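Local coordinates for protein ribonucleoside-diphosphate reductase subunit beta (Streptococcus sanguinis, PDB 4N83) that forms the dimanganese-bearing beta subunit of a class Ib ribonucleotide reductase, active with iron or manganese, that probably turns ribonucleotides into deoxyribonucleotides for DNA synthesis, at residues Met96-His100 and Asp190-His194; Val74-Arg78 and Phe90-Gln94; Glu232-Glu237 and Val249-Arg254; Ile137-Tyr141 and Ala152-Leu156. All blocks are in the same frame, centred on the assembly; numbering follows the deposited sequence.

In the fold
All four contacts pair helices of the ferritin-like, all-helical fold of the ribonucleotide reductase small chain. Along the chain contact 2 (helices 49-78 and 84-111) closes before contact 1 (helices 84-111 and 178-206) opens. Contact 4 (helices 128-143 and 148-160) is nested inside the loop that contact 1 closes, and contact 3 (helices 211-240 and 246-263) follows last. Contact 1 carries the manganese pair. Contact 2, centred about 11 Å away, touches it and shares helix 84-111, while contact 4 touches contact 2. Contact 3 lies about 28 Å from contact 2 between centres, across the chain's centre. The metal site is thus built between sequence-distant helices, whereas contacts 2, 3 and 4 join neighbouring ones.

Contact 1. Residues Met96-His100 and Asp190-His194; sequences MESVH and DESVH. With MN (manganese (II) ion), chain J; MN (manganese (II) ion), chain I.
The dimanganese site of the ferritin-like helix bundle lies in this contact, where Glu97 and Glu191, from two helices running 143° apart, both bridge the metals. Glu97 OE1 binds the chain J manganese at 2.2 Å and its OE2 takes the chain I ion. Glu191 does the same in mirrored fashion: OE2 holds the chain J manganese at 2.2 Å, and OE1 reaches the chain I ion at 2.4 Å. The two carboxylate planes are turned 29° apart, and Glu97 OE1 comes within 2.8 Å of Glu191 OE2 because the chain J manganese binds both. Each glutamate chain bends at its second torsion (chi2 -71° in Glu97), which swings the carboxylate out to the metals from a CB that does not face the other helix. Asp66 and Glu157 complete the carboxylate shell.

The histidines His100 and His194 complete the two manganese sites, but their ND1 atoms stand farther off, 2.9 Å from the chain J manganese and 3.0 Å from the chain I ion, respectively. His194 ND1 also lies near Glu191 OE1, above the carboxylate plane, though a hydrogen bond there is doubtful next to the metal. On the far edge of the His100 ring, Asp190 acts as a second-shell residue, tying down its rotation, and the same OD2 accepts from Trp30. Met96 CE rests beside this carboxylate, and Met96 O lies over the centre of one face of the His100 ring. The His100 NE2 to Asp190 OD2 bond, 3.2 Å long, is nearly straight, lies in the ring plane and uses the anti lone pair of OD2.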
loop_
_atom_site.group_PDB
_atom_site.type_symbol
_atom_site.label_atom_id
_atom_site.label_comp_id
_atom_site.label_asym_id
_atom_site.label_seq_id
_atom_site.Cartn_x
_atom_site.Cartn_y
_atom_site.Cartn_z
ATOM N N MET A 96 0.846 -5.282 -0.395
ATOM C CA MET A 96 1.250 -6.670 -0.640
ATOM C C MET A 96 0.204 -7.674 -0.150
ATOM O O MET A 96 0.084 -8.758 -0.716
ATOM C CB MET A 96 2.616 -6.968 -0.004
ATOM C CG MET A 96 3.795 -6.255 -0.657
ATOM S SD MET A 96 3.863 -6.390 -2.457
ATOM C CE MET A 96 3.772 -8.165 -2.681
ATOM N N GLU A 97 -0.551 -7.314 0.887
ATOM C CA GLU A 97 -1.650 -8.160 1.361
ATOM C C GLU A 97 -2.763 -8.258 0.311
ATOM O O GLU A 97 -3.427 -9.290 0.204
ATOM C CB GLU A 97 -2.221 -7.645 2.690
ATOM C CG GLU A 97 -1.243 -7.630 3.863
ATOM C CD GLU A 97 -0.875 -9.009 4.385
ATOM O OE1 GLU A 97 -1.258 -10.024 3.766
ATOM O OE2 GLU A 97 -0.187 -9.080 5.427
ATOM N N SER A 98 -2.962 -7.186 -0.457
ATOM C CA SER A 98 -3.908 -7.199 -1.581
ATOM C C SER A 98 -3.390 -8.044 -2.747
ATOM O O SER A 98 -4.175 -8.696 -3.438
ATOM C CB SER A 98 -4.226 -5.776 -2.066
ATOM O OG SER A 98 -5.289 -5.203 -1.323
ATOM N N VAL A 99 -2.076 -8.021 -2.967
ATOM C CA VAL A 99 -1.450 -8.848 -4.002
ATOM C C VAL A 99 -1.614 -10.326 -3.652
ATOM O O VAL A 99 -1.868 -11.150 -4.532
ATOM C CB VAL A 99 0.049 -8.517 -4.186
ATOM C CG1 VAL A 99 0.711 -9.494 -5.152
ATOM C CG2 VAL A 99 0.224 -7.090 -4.687
ATOM N N HIS A 100 -1.472 -10.650 -2.368
ATOM C CA HIS A 100 -1.687 -12.015 -1.887
ATOM C C HIS A 100 -3.135 -12.448 -2.122
ATOM O O HIS A 100 -3.393 -13.577 -2.540
ATOM C CB HIS A 100 -1.349 -12.142 -0.395
ATOM C CG HIS A 100 0.069 -11.797 -0.057
ATOM N ND1 HIS A 100 0.494 -11.581 1.235
ATOM C CD2 HIS A 100 1.155 -11.609 -0.844
ATOM C CE1 HIS A 100 1.782 -11.289 1.231
ATOM N NE2 HIS A 100 2.208 -11.299 -0.019
ATOM N N ASP A 190 7.068 -13.009 2.093
ATOM C CA ASP A 190 6.581 -11.711 2.569
ATOM C C ASP A 190 6.053 -11.798 3.997
ATOM O O ASP A 190 6.367 -10.944 4.828
ATOM C CB ASP A 190 5.477 -11.163 1.653
ATOM C CG ASP A 190 6.017 -10.594 0.353
ATOM O OD1 ASP A 190 7.168 -10.105 0.329
ATOM O OD2 ASP A 190 5.274 -10.625 -0.650
ATOM N N GLU A 191 5.252 -12.824 4.275
ATOM C CA GLU A 191 4.630 -12.974 5.592
ATOM C C GLU A 191 5.630 -13.357 6.681
ATOM O O GLU A 191 5.411 -13.060 7.855
ATOM C CB GLU A 191 3.478 -13.988 5.545
ATOM C CG GLU A 191 2.282 -13.554 4.702
ATOM C CD GLU A 191 1.687 -12.220 5.129
ATOM O OE1 GLU A 191 1.896 -11.801 6.287
ATOM O OE2 GLU A 191 1.009 -11.579 4.300
ATOM N N SER A 192 6.723 -14.010 6.295
ATOM C CA SER A 192 7.810 -14.298 7.230
ATOM C C SER A 192 8.428 -13.001 7.758
ATOM O O SER A 192 8.773 -12.907 8.936
ATOM C CB SER A 192 8.883 -15.161 6.559
ATOM O OG SER A 192 9.916 -15.490 7.468
ATOM N N VAL A 193 8.548 -12.007 6.879
ATOM C CA VAL A 193 9.101 -10.699 7.240
ATOM C C VAL A 193 8.075 -9.835 7.983
ATOM O O VAL A 193 8.442 -9.058 8.868
ATOM C CB VAL A 193 9.613 -9.938 5.993
ATOM C CG1 VAL A 193 10.159 -8.567 6.379
ATOM C CG2 VAL A 193 10.685 -10.748 5.275
ATOM N N HIS A 194 6.798 -9.964 7.621
ATOM C CA HIS A 194 5.724 -9.229 8.302
ATOM C C HIS A 194 5.625 -9.627 9.770
ATOM O O HIS A 194 5.564 -8.767 10.651
ATOM C CB HIS A 194 4.369 -9.460 7.622
ATOM C CG HIS A 194 4.251 -8.821 6.273
ATOM N ND1 HIS A 194 3.410 -9.302 5.294
ATOM C CD2 HIS A 194 4.878 -7.749 5.737
ATOM C CE1 HIS A 194 3.515 -8.547 4.215
ATOM N NE2 HIS A 194 4.400 -7.597 4.458
HETATM MN MN MN J . -0.999 -12.224 3.676
HETATM MN MN MN I . 1.056 -9.662 7.083
#

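Contact 2. Residues Val74-Arg78 and Phe90-Gln94; sequences VDALR and FNNIQ
The Phe90 ring lies with one face over Leu77, whose CB stands 4.0 Å from CE1, while Val74 CG1 reaches the ring obliquely at CD1. The other flat group, the Arg78 guanidinium, has Val74 O above one face, toward the rim, and the Gln94 amide and the Phe90 carbonyl at its edge. Arg78 NH2 donates to Gln94 OE1 at 2.7 Å. The bond is bent (142° at the hydrogen); in addition NH2 sits above the Gln94 amide plane and OE1 is tilted from the guanidinium plane. The two planes stand 43° apart. Asn91 OD1 is near Arg78 NH1 too, but the angle is too poor for a bond; the amide nitrogen of Asn91 donates instead to Ser98 of the second subunit.

Beneath these polar ends Val74 fills the space between the helices. With CG1 opposite its own backbone N (chi1 -177°), that methyl reaches Gln94 CB at 3.7 Å, and CG2 meets Ile93 CG2 at 3.9 Å. Gln94 is held at both ends of its amide, since NE2 donates to Ser70 O one turn before Val74. Arg78 likewise has a second partner: its NE forms a salt bridge with Asp75 of the second subunit.

The nearly antiparallel axes, 9.8 Å apart, make this a helical hairpin of the ferritin-like bundle, with an apolar side facing helix 178-206 and a polar side facing the dimer interface.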
loop_
_atom_site.group_PDB
_atom_site.type_symbol
_atom_site.label_atom_id
_atom_site.label_comp_id
_atom_site.label_asym_id
_atom_site.label_seq_id
_atom_site.Cartn_x
_atom_site.Cartn_y
_atom_site.Cartn_z
ATOM N N VAL A 74 -4.421 -4.312 8.304
ATOM C CA VAL A 74 -3.287 -3.386 8.360
ATOM C C VAL A 74 -3.770 -1.966 8.667
ATOM O O VAL A 74 -3.029 -1.162 9.237
ATOM C CB VAL A 74 -2.471 -3.392 7.048
ATOM C CG1 VAL A 74 -1.258 -2.475 7.166
ATOM C CG2 VAL A 74 -2.028 -4.808 6.693
ATOM N N ASP A 75 -5.013 -1.668 8.283
ATOM C CA ASP A 75 -5.661 -0.395 8.617
ATOM C C ASP A 75 -5.685 -0.173 10.131
ATOM O O ASP A 75 -5.399 0.927 10.608
ATOM C CB ASP A 75 -7.092 -0.365 8.057
ATOM C CG ASP A 75 -7.766 0.988 8.225
ATOM O OD1 ASP A 75 -7.162 2.015 7.848
ATOM O OD2 ASP A 75 -8.908 1.023 8.726
ATOM N N ALA A 76 -6.025 -1.225 10.874
ATOM C CA ALA A 76 -6.028 -1.183 12.335
ATOM C C ALA A 76 -4.618 -1.003 12.899
ATOM O O ALA A 76 -4.404 -0.202 13.810
ATOM C CB ALA A 76 -6.657 -2.449 12.895
ATOM N N LEU A 77 -3.662 -1.749 12.346
ATOM C CA LEU A 77 -2.267 -1.691 12.788
ATOM C C LEU A 77 -1.608 -0.333 12.529
ATOM O O LEU A 77 -0.704 0.067 13.262
ATOM C CB LEU A 77 -1.450 -2.795 12.106
ATOM C CG LEU A 77 -1.814 -4.234 12.486
ATOM C CD1 LEU A 77 -1.257 -5.226 11.473
ATOM C CD2 LEU A 77 -1.320 -4.567 13.887
ATOM N N ARG A 78 -2.061 0.366 11.489
ATOM C CA ARG A 78 -1.490 1.665 11.111
ATOM C C ARG A 78 -1.720 2.758 12.156
ATOM O O ARG A 78 -0.825 3.564 12.416
ATOM C CB ARG A 78 -2.045 2.121 9.752
ATOM C CG ARG A 78 -1.849 3.603 9.442
ATOM C CD ARG A 78 -1.983 3.926 7.960
ATOM N NE ARG A 78 -3.050 3.160 7.317
ATOM C CZ ARG A 78 -2.879 2.054 6.589
ATOM N NH1 ARG A 78 -1.670 1.537 6.377
ATOM N NH2 ARG A 78 -3.940 1.456 6.066
ATOM N N PHE A 90 3.854 0.018 6.637
ATOM C CA PHE A 90 2.510 -0.571 6.678
ATOM C C PHE A 90 1.697 -0.316 5.409
ATOM O O PHE A 90 0.829 -1.118 5.063
ATOM C CB PHE A 90 1.732 -0.102 7.916
ATOM C CG PHE A 90 2.056 -0.881 9.159
ATOM C CD1 PHE A 90 1.807 -2.245 9.214
ATOM C CD2 PHE A 90 2.605 -0.259 10.271
ATOM C CE1 PHE A 90 2.106 -2.975 10.350
ATOM C CE2 PHE A 90 2.905 -0.985 11.411
ATOM C CZ PHE A 90 2.655 -2.344 11.452
ATOM N N ASN A 91 1.974 0.788 4.721
ATOM C CA ASN A 91 1.361 1.040 3.415
ATOM C C ASN A 91 1.842 0.007 2.406
ATOM O O ASN A 91 1.046 -0.539 1.637
ATOM C CB ASN A 91 1.681 2.451 2.914
ATOM C CG ASN A 91 1.085 3.533 3.795
ATOM O OD1 ASN A 91 0.010 3.359 4.374
ATOM N ND2 ASN A 91 1.782 4.662 3.896
ATOM N N ASN A 92 3.148 -0.257 2.426
ATOM C CA ASN A 92 3.742 -1.332 1.634
ATOM C C ASN A 92 3.198 -2.705 2.035
ATOM O O ASN A 92 2.898 -3.530 1.173
ATOM C CB ASN A 92 5.269 -1.322 1.774
ATOM C CG ASN A 92 5.912 -2.567 1.201
ATOM O OD1 ASN A 92 6.310 -3.462 1.942
ATOM N ND2 ASN A 92 5.993 -2.645 -0.122
ATOM N N ILE A 93 3.080 -2.943 3.341
ATOM C CA ILE A 93 2.533 -4.202 3.848
ATOM C C ILE A 93 1.107 -4.399 3.344
ATOM O O ILE A 93 0.775 -5.461 2.820
ATOM C CB ILE A 93 2.543 -4.264 5.393
ATOM C CG1 ILE A 93 3.983 -4.339 5.914
ATOM C CG2 ILE A 93 1.750 -5.470 5.889
ATOM C CD1 ILE A 93 4.142 -4.000 7.381
ATOM N N GLN A 94 0.278 -3.369 3.494
ATOM C CA GLN A 94 -1.135 -3.449 3.118
ATOM C C GLN A 94 -1.340 -3.702 1.626
ATOM O O GLN A 94 -2.249 -4.444 1.241
ATOM C CB GLN A 94 -1.876 -2.175 3.519
ATOM C CG GLN A 94 -3.385 -2.309 3.417
ATOM C CD GLN A 94 -4.119 -1.091 3.933
ATOM O OE1 GLN A 94 -3.642 0.036 3.798
ATOM N NE2 GLN A 94 -5.289 -1.310 4.530
#

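Contact 3. Residues Glu232-Glu237 and Val249-Arg254; sequences EEGYTE and VKTFLR
Thr236 and Val249 pack side by side, with methyl CG2 of the threonine 3.5 Å from Val249 CG1, the two side chains pointing opposite ways as they pass. Leu253 comes in next to them: its CD1 touches Glu232 CG at 3.5 Å, the leucine running roughly perpendicular to the glutamate chain, and also lies 3.6 Å from Thr236 OG1. At the outer margin, Lys250 stretches out fully extended across the gap, and its NZ forms a salt bridge to Glu237 OE2 at 3.0 Å, meeting the oxygen from above the carboxylate plane.

The second shell explains the poses. Thr236 OG1 sits beside its own backbone N (chi1 -55°), and from there it donates to Glu232 O at 2.6 Å. That carbonyl also accepts from Thr236 N, and the two donors come from opposite faces of its plane, so the hydroxyl proton is used within its own helix and the methyl is left to face Val249. Glu232 bends at its second torsion, carrying its carboxylate past Leu253 to Ser163 on helix 162-173. Arg254 donates to Tyr229 and forms a salt bridge with Asp272, with Lys250 O over the centre of its guanidinium face.

The antiparallel hairpin between helices 211-240 and 246-263 therefore grades from a buried apolar strip to a charged margin, where the Lys250-Glu237 pair lies near solvent and water probably screens its charges.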
loop_
_atom_site.group_PDB
_atom_site.type_symbol
_atom_site.label_atom_id
_atom_site.label_comp_id
_atom_site.label_asym_id
_atom_site.label_seq_id
_atom_site.Cartn_x
_atom_site.Cartn_y
_atom_site.Cartn_z
ATOM N N GLU A 232 -9.032 -24.486 14.623
ATOM C CA GLU A 232 -8.244 -24.893 13.456
ATOM C C GLU A 232 -8.230 -26.413 13.311
ATOM O O GLU A 232 -8.211 -26.931 12.194
ATOM C CB GLU A 232 -6.808 -24.362 13.546
ATOM C CG GLU A 232 -6.104 -24.233 12.202
ATOM C CD GLU A 232 -6.665 -23.114 11.336
ATOM O OE1 GLU A 232 -7.143 -22.099 11.889
ATOM O OE2 GLU A 232 -6.623 -23.248 10.095
ATOM N N GLU A 233 -8.237 -27.119 14.439
ATOM C CA GLU A 233 -8.349 -28.580 14.440
ATOM C C GLU A 233 -9.701 -29.047 13.881
ATOM O O GLU A 233 -9.808 -30.154 13.351
ATOM C CB GLU A 233 -8.126 -29.142 15.850
ATOM C CG GLU A 233 -6.669 -29.127 16.294
ATOM C CD GLU A 233 -6.484 -29.522 17.749
ATOM O OE1 GLU A 233 -7.154 -28.931 18.623
ATOM O OE2 GLU A 233 -5.656 -30.417 18.022
ATOM N N GLY A 234 -10.724 -28.201 14.007
ATOM C CA GLY A 234 -12.023 -28.452 13.384
ATOM C C GLY A 234 -11.990 -28.237 11.880
ATOM O O GLY A 234 -12.563 -29.022 11.123
ATOM N N TYR A 235 -11.320 -27.170 11.451
ATOM C CA TYR A 235 -11.164 -26.855 10.027
ATOM C C TYR A 235 -10.217 -27.837 9.330
ATOM O O TYR A 235 -10.406 -28.160 8.156
ATOM C CB TYR A 235 -10.656 -25.415 9.855
ATOM C CG TYR A 235 -10.499 -24.969 8.413
ATOM C CD1 TYR A 235 -11.606 -24.611 7.649
ATOM C CD2 TYR A 235 -9.242 -24.898 7.819
ATOM C CE1 TYR A 235 -11.466 -24.201 6.332
ATOM C CE2 TYR A 235 -9.091 -24.488 6.504
ATOM C CZ TYR A 235 -10.206 -24.140 5.765
ATOM O OH TYR A 235 -10.059 -23.732 4.458
ATOM N N THR A 236 -9.202 -28.302 10.055
ATOM C CA THR A 236 -8.260 -29.292 9.531
ATOM C C THR A 236 -8.974 -30.618 9.266
ATOM O O THR A 236 -8.855 -31.187 8.181
ATOM C CB THR A 236 -7.088 -29.529 10.508
ATOM O OG1 THR A 236 -6.445 -28.284 10.804
ATOM C CG2 THR A 236 -6.066 -30.491 9.915
ATOM N N GLU A 237 -9.717 -31.096 10.262
ATOM C CA GLU A 237 -10.503 -32.327 10.129
ATOM C C GLU A 237 -11.636 -32.183 9.107
ATOM O O GLU A 237 -12.059 -33.170 8.504
ATOM C CB GLU A 237 -11.062 -32.757 11.491
ATOM C CG GLU A 237 -10.001 -33.289 12.443
ATOM C CD GLU A 237 -10.532 -33.567 13.838
ATOM O OE1 GLU A 237 -11.632 -34.144 13.959
ATOM O OE2 GLU A 237 -9.835 -33.222 14.817
ATOM N N VAL A 249 -1.026 -32.145 9.362
ATOM C CA VAL A 249 -1.347 -30.712 9.405
ATOM C C VAL A 249 -1.365 -30.212 10.852
ATOM O O VAL A 249 -0.961 -29.081 11.130
ATOM C CB VAL A 249 -2.704 -30.408 8.723
ATOM C CG1 VAL A 249 -3.105 -28.950 8.922
ATOM C CG2 VAL A 249 -2.642 -30.737 7.238
ATOM N N LYS A 250 -1.836 -31.060 11.764
ATOM C CA LYS A 250 -1.801 -30.763 13.195
ATOM C C LYS A 250 -0.362 -30.641 13.704
ATOM O O LYS A 250 -0.066 -29.787 14.541
ATOM C CB LYS A 250 -2.558 -31.835 13.984
ATOM C CG LYS A 250 -4.066 -31.783 13.789
ATOM C CD LYS A 250 -4.754 -33.004 14.376
ATOM C CE LYS A 250 -6.265 -32.888 14.270
ATOM N NZ LYS A 250 -6.956 -34.069 14.858
ATOM N N THR A 251 0.524 -31.495 13.191
ATOM C CA THR A 251 1.955 -31.423 13.504
ATOM C C THR A 251 2.572 -30.135 12.950
ATOM O O THR A 251 3.448 -29.538 13.577
ATOM C CB THR A 251 2.722 -32.630 12.919
ATOM O OG1 THR A 251 2.007 -33.841 13.193
ATOM C CG2 THR A 251 4.122 -32.729 13.514
ATOM N N PHE A 252 2.105 -29.720 11.774
ATOM C CA PHE A 252 2.589 -28.508 11.112
ATOM C C PHE A 252 2.070 -27.244 11.805
ATOM O O PHE A 252 2.775 -26.235 11.869
ATOM C CB PHE A 252 2.164 -28.530 9.635
ATOM C CG PHE A 252 2.926 -27.575 8.749
ATOM C CD1 PHE A 252 4.316 -27.557 8.742
ATOM C CD2 PHE A 252 2.248 -26.726 7.881
ATOM C CE1 PHE A 252 5.012 -26.688 7.913
ATOM C CE2 PHE A 252 2.938 -25.861 7.047
ATOM C CZ PHE A 252 4.321 -25.842 7.062
ATOM N N LEU A 253 0.843 -27.308 12.323
ATOM C CA LEU A 253 0.229 -26.178 13.033
ATOM C C LEU A 253 0.900 -25.896 14.378
ATOM O O LEU A 253 1.110 -24.737 14.738
ATOM C CB LEU A 253 -1.272 -26.420 13.245
ATOM C CG LEU A 253 -2.176 -26.098 12.052
ATOM C CD1 LEU A 253 -3.561 -26.699 12.248
ATOM C CD2 LEU A 253 -2.262 -24.592 11.836
ATOM N N ARG A 254 1.220 -26.954 15.118
ATOM C CA ARG A 254 1.933 -26.823 16.390
ATOM C C ARG A 254 3.350 -26.281 16.187
ATOM O O ARG A 254 3.867 -25.546 17.030
ATOM C CB ARG A 254 1.989 -28.169 17.120
ATOM C CG ARG A 254 0.660 -28.611 17.713
ATOM C CD ARG A 254 0.795 -29.924 18.472
ATOM N NE ARG A 254 0.896 -31.074 17.572
ATOM C CZ ARG A 254 -0.130 -31.806 17.131
ATOM N NH1 ARG A 254 -1.381 -31.533 17.493
ATOM N NH2 ARG A 254 0.099 -32.828 16.313
#

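Contact 4. Residues Ile137-Tyr141 and Ala152-Leu156; sequences INEIY and ASVFL
Tyr141 makes the close part of this contact: its hydroxyl oxygen OH lies 3.3 Å from Ser153 CB, which approaches near the plane of the phenol ring, at its edge. The ring reaches across because CG stands opposite the carbonyl carbon (chi1 -68°), carrying the hydroxyl toward the other helix although the CB starts off obliquely to it. Its own helix covers one ring face, with Ile137 O placed toward the rim. Leu156 CD2 rests 4.0 Å from the same OH.

Gln69 of helix 49-78 fixes both polar ends, its NE2 bonded to Tyr141 OH and its OE1 to Ser153 OG. One amide thus joins three helices of the ferritin-like bundle. The paired helices 128-143 and 148-160 run antiparallel at 154°, and Gln69 also packs on Glu97, a manganese ligand, so the tyrosine and serine belong to the surroundings of the metal site.

Away from this hydroxyl the side-chain contacts are longer and wholly apolar. The Ala152 methyl, CB, points toward the other helix and meets both isoleucines, 4.1 Å from Ile137 CD1 and equally 4.1 Å from Ile140 CD1. The backbones nevertheless approach here, with the CA atoms of Ile137 and Ala152 6.3 Å apart, which the small alanine probably permits. Ile137 CG2 meets Leu156 CD2 more loosely, at 4.3 Å. Even this looser side is buried, for Ile140 goes on to pack against Trp220 and Leu224 of helix 211-240.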
loop_
_atom_site.group_PDB
_atom_site.type_symbol
_atom_site.label_atom_id
_atom_site.label_comp_id
_atom_site.label_asym_id
_atom_site.label_seq_id
_atom_site.Cartn_x
_atom_site.Cartn_y
_atom_site.Cartn_z
ATOM N N ILE A 137 -10.827 -12.538 14.854
ATOM C CA ILE A 137 -9.676 -11.706 14.505
ATOM C C ILE A 137 -10.075 -10.256 14.213
ATOM O O ILE A 137 -9.428 -9.331 14.701
ATOM C CB ILE A 137 -8.900 -12.295 13.301
ATOM C CG1 ILE A 137 -8.341 -13.686 13.638
ATOM C CG2 ILE A 137 -7.771 -11.368 12.868
ATOM C CD1 ILE A 137 -7.255 -13.704 14.699
ATOM N N ASN A 138 -11.129 -10.058 13.422
ATOM C CA ASN A 138 -11.565 -8.703 13.057
ATOM C C ASN A 138 -12.135 -7.929 14.246
ATOM O O ASN A 138 -11.980 -6.709 14.328
ATOM C CB ASN A 138 -12.599 -8.743 11.926
ATOM C CG ASN A 138 -12.835 -7.377 11.295
ATOM O OD1 ASN A 138 -11.982 -6.491 11.353
ATOM N ND2 ASN A 138 -13.999 -7.206 10.680
ATOM N N GLU A 139 -12.795 -8.643 15.158
ATOM C CA GLU A 139 -13.294 -8.050 16.402
ATOM C C GLU A 139 -12.143 -7.467 17.224
ATOM O O GLU A 139 -12.298 -6.430 17.870
ATOM C CB GLU A 139 -14.069 -9.095 17.219
ATOM C CG GLU A 139 -14.652 -8.588 18.536
ATOM C CD GLU A 139 -13.680 -8.665 19.704
ATOM O OE1 GLU A 139 -12.909 -9.648 19.793
ATOM O OE2 GLU A 139 -13.692 -7.741 20.545
ATOM N N ILE A 140 -10.991 -8.138 17.188
ATOM C CA ILE A 140 -9.786 -7.646 17.851
ATOM C C ILE A 140 -9.266 -6.388 17.150
ATOM O O ILE A 140 -8.872 -5.429 17.814
ATOM C CB ILE A 140 -8.681 -8.725 17.908
ATOM C CG1 ILE A 140 -9.131 -9.905 18.777
ATOM C CG2 ILE A 140 -7.384 -8.148 18.465
ATOM C CD1 ILE A 140 -8.395 -11.195 18.488
ATOM N N TYR A 141 -9.272 -6.388 15.817
ATOM C CA TYR A 141 -8.829 -5.219 15.050
ATOM C C TYR A 141 -9.732 -4.008 15.290
ATOM O O TYR A 141 -9.246 -2.883 15.409
ATOM C CB TYR A 141 -8.763 -5.518 13.542
ATOM C CG TYR A 141 -7.688 -6.506 13.114
ATOM C CD1 TYR A 141 -6.416 -6.497 13.692
ATOM C CD2 TYR A 141 -7.937 -7.430 12.102
ATOM C CE1 TYR A 141 -5.441 -7.396 13.290
ATOM C CE2 TYR A 141 -6.964 -8.328 11.693
ATOM C CZ TYR A 141 -5.720 -8.309 12.292
ATOM O OH TYR A 141 -4.756 -9.204 11.884
ATOM N N ALA A 152 -2.669 -10.805 17.087
ATOM C CA ALA A 152 -3.647 -11.467 16.221
ATOM C C ALA A 152 -3.155 -11.598 14.780
ATOM O O ALA A 152 -3.366 -12.631 14.143
ATOM C CB ALA A 152 -4.973 -10.720 16.256
ATOM N N SER A 153 -2.508 -10.551 14.273
ATOM C CA SER A 153 -1.969 -10.556 12.911
ATOM C C SER A 153 -0.784 -11.515 12.774
ATOM O O SER A 153 -0.595 -12.125 11.719
ATOM C CB SER A 153 -1.547 -9.146 12.495
ATOM O OG SER A 153 -1.257 -9.091 11.108
ATOM N N VAL A 154 0.010 -11.641 13.836
ATOM C CA VAL A 154 1.127 -12.587 13.860
ATOM C C VAL A 154 0.606 -14.024 13.939
ATOM O O VAL A 154 1.060 -14.884 13.187
ATOM C CB VAL A 154 2.107 -12.299 15.022
ATOM C CG1 VAL A 154 3.135 -13.416 15.165
ATOM C CG2 VAL A 154 2.810 -10.966 14.802
ATOM N N PHE A 155 -0.343 -14.279 14.840
ATOM C CA PHE A 155 -0.992 -15.594 14.910
ATOM C C PHE A 155 -1.659 -15.947 13.585
ATOM O O PHE A 155 -1.598 -17.093 13.142
ATOM C CB PHE A 155 -2.059 -15.648 16.014
ATOM C CG PHE A 155 -1.519 -15.900 17.400
ATOM C CD1 PHE A 155 -0.489 -16.812 17.626
ATOM C CD2 PHE A 155 -2.086 -15.255 18.492
ATOM C CE1 PHE A 155 -0.017 -17.042 18.908
ATOM C CE2 PHE A 155 -1.621 -15.487 19.774
ATOM C CZ PHE A 155 -0.584 -16.379 19.983
ATOM N N LEU A 156 -2.303 -14.959 12.968
ATOM C CA LEU A 156 -3.030 -15.171 11.721
ATOM C C LEU A 156 -2.115 -15.721 10.633
ATOM O O LEU A 156 -2.284 -16.854 10.186
ATOM C CB LEU A 156 -3.685 -13.863 11.253
ATOM C CG LEU A 156 -4.418 -13.853 9.907
ATOM C CD1 LEU A 156 -5.418 -14.995 9.813
ATOM C CD2 LEU A 156 -5.111 -12.514 9.700
#